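Local structure of Thiol:disulfide interchange protein DsbA (Neisseria meningitidis MC58, 3HZ8) at residues H41-L46 with V90-I95. The protein probably acts as a periplasmic thiol-disulfide oxidoreductase of the DsbA type, introducing disulfide bonds into other proteins through its own redox-active cysteine pair. The protein carries 1 engineered substitution. Numbering follows the deposited sequence. Where two conformers were deposited one is given.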
loop_
_atom_site.group_PDB
_atom_site.type_symbol
_atom_site.label_atom_id
_atom_site.label_comp_id
_atom_site.label_asym_id
_atom_site.label_seq_id
_atom_site.Cartn_x
_atom_site.Cartn_y
_atom_site.Cartn_z
ATOM N N HIS A 41 12.347 -0.357 1.107
ATOM C CA HIS A 41 13.039 -1.586 0.727
ATOM C C HIS A 41 12.088 -2.666 0.259
ATOM O O HIS A 41 12.410 -3.421 -0.652
ATOM C CB HIS A 41 13.895 -2.116 1.870
ATOM C CG HIS A 41 15.211 -1.422 1.996
ATOM N ND1 HIS A 41 15.504 -0.562 3.034
ATOM C CD2 HIS A 41 16.309 -1.448 1.205
ATOM C CE1 HIS A 41 16.732 -0.097 2.883
ATOM N NE2 HIS A 41 17.242 -0.618 1.781
ATOM N N LEU A 42 10.932 -2.781 0.913
ATOM C CA LEU A 42 9.922 -3.740 0.460
ATOM C C LEU A 42 9.412 -3.385 -0.940
ATOM O O LEU A 42 9.098 -4.277 -1.734
ATOM C CB LEU A 42 8.742 -3.800 1.452
ATOM C CG LEU A 42 7.511 -4.632 1.057
ATOM C CD1 LEU A 42 7.856 -6.108 0.731
ATOM C CD2 LEU A 42 6.445 -4.585 2.137
ATOM N N GLU A 43 9.325 -2.080 -1.222
ATOM C CA GLU A 43 8.690 -1.578 -2.436
ATOM C C GLU A 43 9.094 -2.307 -3.726
ATOM O O GLU A 43 8.222 -2.851 -4.402
ATOM C CB GLU A 43 8.899 -0.064 -2.566
ATOM C CG GLU A 43 8.306 0.535 -3.848
ATOM C CD GLU A 43 6.789 0.442 -3.925
ATOM O OE1 GLU A 43 6.130 0.244 -2.870
ATOM O OE2 GLU A 43 6.259 0.595 -5.047
ATOM N N PRO A 44 10.407 -2.337 -4.065
ATOM C CA PRO A 44 10.773 -3.010 -5.320
ATOM C C PRO A 44 10.448 -4.508 -5.369
ATOM O O PRO A 44 10.147 -5.047 -6.446
ATOM C CB PRO A 44 12.285 -2.776 -5.416
ATOM C CG PRO A 44 12.732 -2.532 -4.026
ATOM C CD PRO A 44 11.598 -1.765 -3.400
ATOM N N VAL A 45 10.498 -5.173 -4.216
ATOM C CA VAL A 45 10.195 -6.603 -4.138
ATOM C C VAL A 45 8.709 -6.848 -4.388
ATOM O O VAL A 45 8.313 -7.730 -5.182
ATOM C CB VAL A 45 10.629 -7.189 -2.760
ATOM C CG1 VAL A 45 10.192 -8.638 -2.617
ATOM C CG2 VAL A 45 12.150 -7.078 -2.569
ATOM N N LEU A 46 7.883 -6.058 -3.701
ATOM C CA LEU A 46 6.443 -6.235 -3.759
ATOM C C LEU A 46 5.898 -5.802 -5.115
ATOM O O LEU A 46 5.046 -6.473 -5.686
ATOM C CB LEU A 46 5.748 -5.469 -2.621
ATOM C CG LEU A 46 4.219 -5.551 -2.559
ATOM C CD1 LEU A 46 3.680 -6.978 -2.466
ATOM C CD2 LEU A 46 3.679 -4.688 -1.413
ATOM N N VAL A 90 7.229 3.829 -10.697
ATOM C CA VAL A 90 8.142 4.961 -10.869
ATOM C C VAL A 90 7.842 6.067 -9.844
ATOM O O VAL A 90 8.741 6.612 -9.222
ATOM C CB VAL A 90 8.039 5.542 -12.309
ATOM C CG1 VAL A 90 9.102 6.614 -12.538
ATOM C CG2 VAL A 90 8.154 4.425 -13.359
ATOM N N ALA A 91 6.553 6.387 -9.696
ATOM C CA ALA A 91 6.120 7.437 -8.751
ATOM C C ALA A 91 6.539 7.110 -7.312
ATOM O O ALA A 91 7.189 7.911 -6.640
ATOM C CB ALA A 91 4.633 7.668 -8.845
ATOM N N ASN A 92 6.200 5.903 -6.857
ATOM C CA ASN A 92 6.578 5.472 -5.524
ATOM C C ASN A 92 8.077 5.446 -5.326
ATOM O O ASN A 92 8.580 5.886 -4.292
ATOM C CB ASN A 92 5.987 4.105 -5.236
ATOM C CG ASN A 92 4.514 4.169 -4.942
ATOM O OD1 ASN A 92 3.947 5.247 -4.726
ATOM N ND2 ASN A 92 3.884 3.007 -4.890
ATOM N N SER A 93 8.773 4.936 -6.342
ATOM C CA SER A 93 10.226 4.964 -6.385
ATOM C C SER A 93 10.754 6.379 -6.155
ATOM O O SER A 93 11.595 6.579 -5.283
ATOM C CB SER A 93 10.740 4.431 -7.723
ATOM O OG SER A 93 12.154 4.404 -7.715
ATOM N N HIS A 94 10.234 7.334 -6.933
ATOM C CA HIS A 94 10.611 8.754 -6.830
ATOM C C HIS A 94 10.304 9.329 -5.438
ATOM O O HIS A 94 11.116 10.030 -4.851
ATOM C CB HIS A 94 9.917 9.578 -7.930
ATOM C CG HIS A 94 10.706 9.688 -9.197
ATOM N ND1 HIS A 94 10.804 10.859 -9.921
ATOM C CD2 HIS A 94 11.458 8.775 -9.852
ATOM C CE1 HIS A 94 11.575 10.655 -10.974
ATOM N NE2 HIS A 94 11.985 9.398 -10.956
ATOM N N ILE A 95 9.139 9.002 -4.898
ATOM C CA ILE A 95 8.722 9.569 -3.610
ATOM C C ILE A 95 9.501 9.002 -2.433
ATOM O O ILE A 95 9.915 9.739 -1.541
ATOM C CB ILE A 95 7.206 9.407 -3.399
ATOM C CG1 ILE A 95 6.447 10.196 -4.468
ATOM C CG2 ILE A 95 6.783 9.901 -2.011
ATOM C CD1 ILE A 95 5.040 9.735 -4.704
HETATM O O HOH W 1 4.405 0.785 -6.563
#
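Glu43 and Asn92 alone bridge the two helices here, in a small polar contact that buries 87 Å² in all. The amide nitrogen ND2 of Asn92 gives a weak hydrogen bond to OE2 of Glu43, 3.4 Å long with an N-H...O angle of 157°. The same oxygen lies 3.5 Å from CB of Asn92, leaving the carboxylate beside the asparagine stem as well as its nitrogen. Its plane is nearly perpendicular to the amide plane (86°), which rules out a flat, two-bond pairing. Glu43 leaves its helix with CG anti to the backbone N, then bends at chi2 (65°), carrying the carboxylate across the Asn92 side chain. A water lies near both groups, accepting from ND2 of Asn92 at 2.8 Å; its 2.4 Å separation from OE2 of Glu43 is too short to be trusted in detail.

The close packing lies behind Asn92. Its OD1 is hydrogen-bonded to the hydroxyl of Tyr34, which helps to set which end of the amide faces Glu43, and its side chain rests on Val80 of helix 71-83, where Ala91 and Ile95 also pack. Leu42 and Leu46 turn instead to Glu30 on strand 26-32. Between these two packed faces the helices stand apart: the nearest CA atoms, those of Glu43 and Ser93, are 7.8 Å from each other, and Ser93 is exposed.

Helix 37-50, kinked at Pro44, carries the Cys36-Cys39 disulfide of the thioredoxin fold at its N-terminal start, whereas helix 88-101 belongs to the helical insertion that distinguishes DsbA proteins. One weak N-H...O bond, with the water at most a doubtful bridge, implies a light polar link between them, Asn92 being held mainly from its own side.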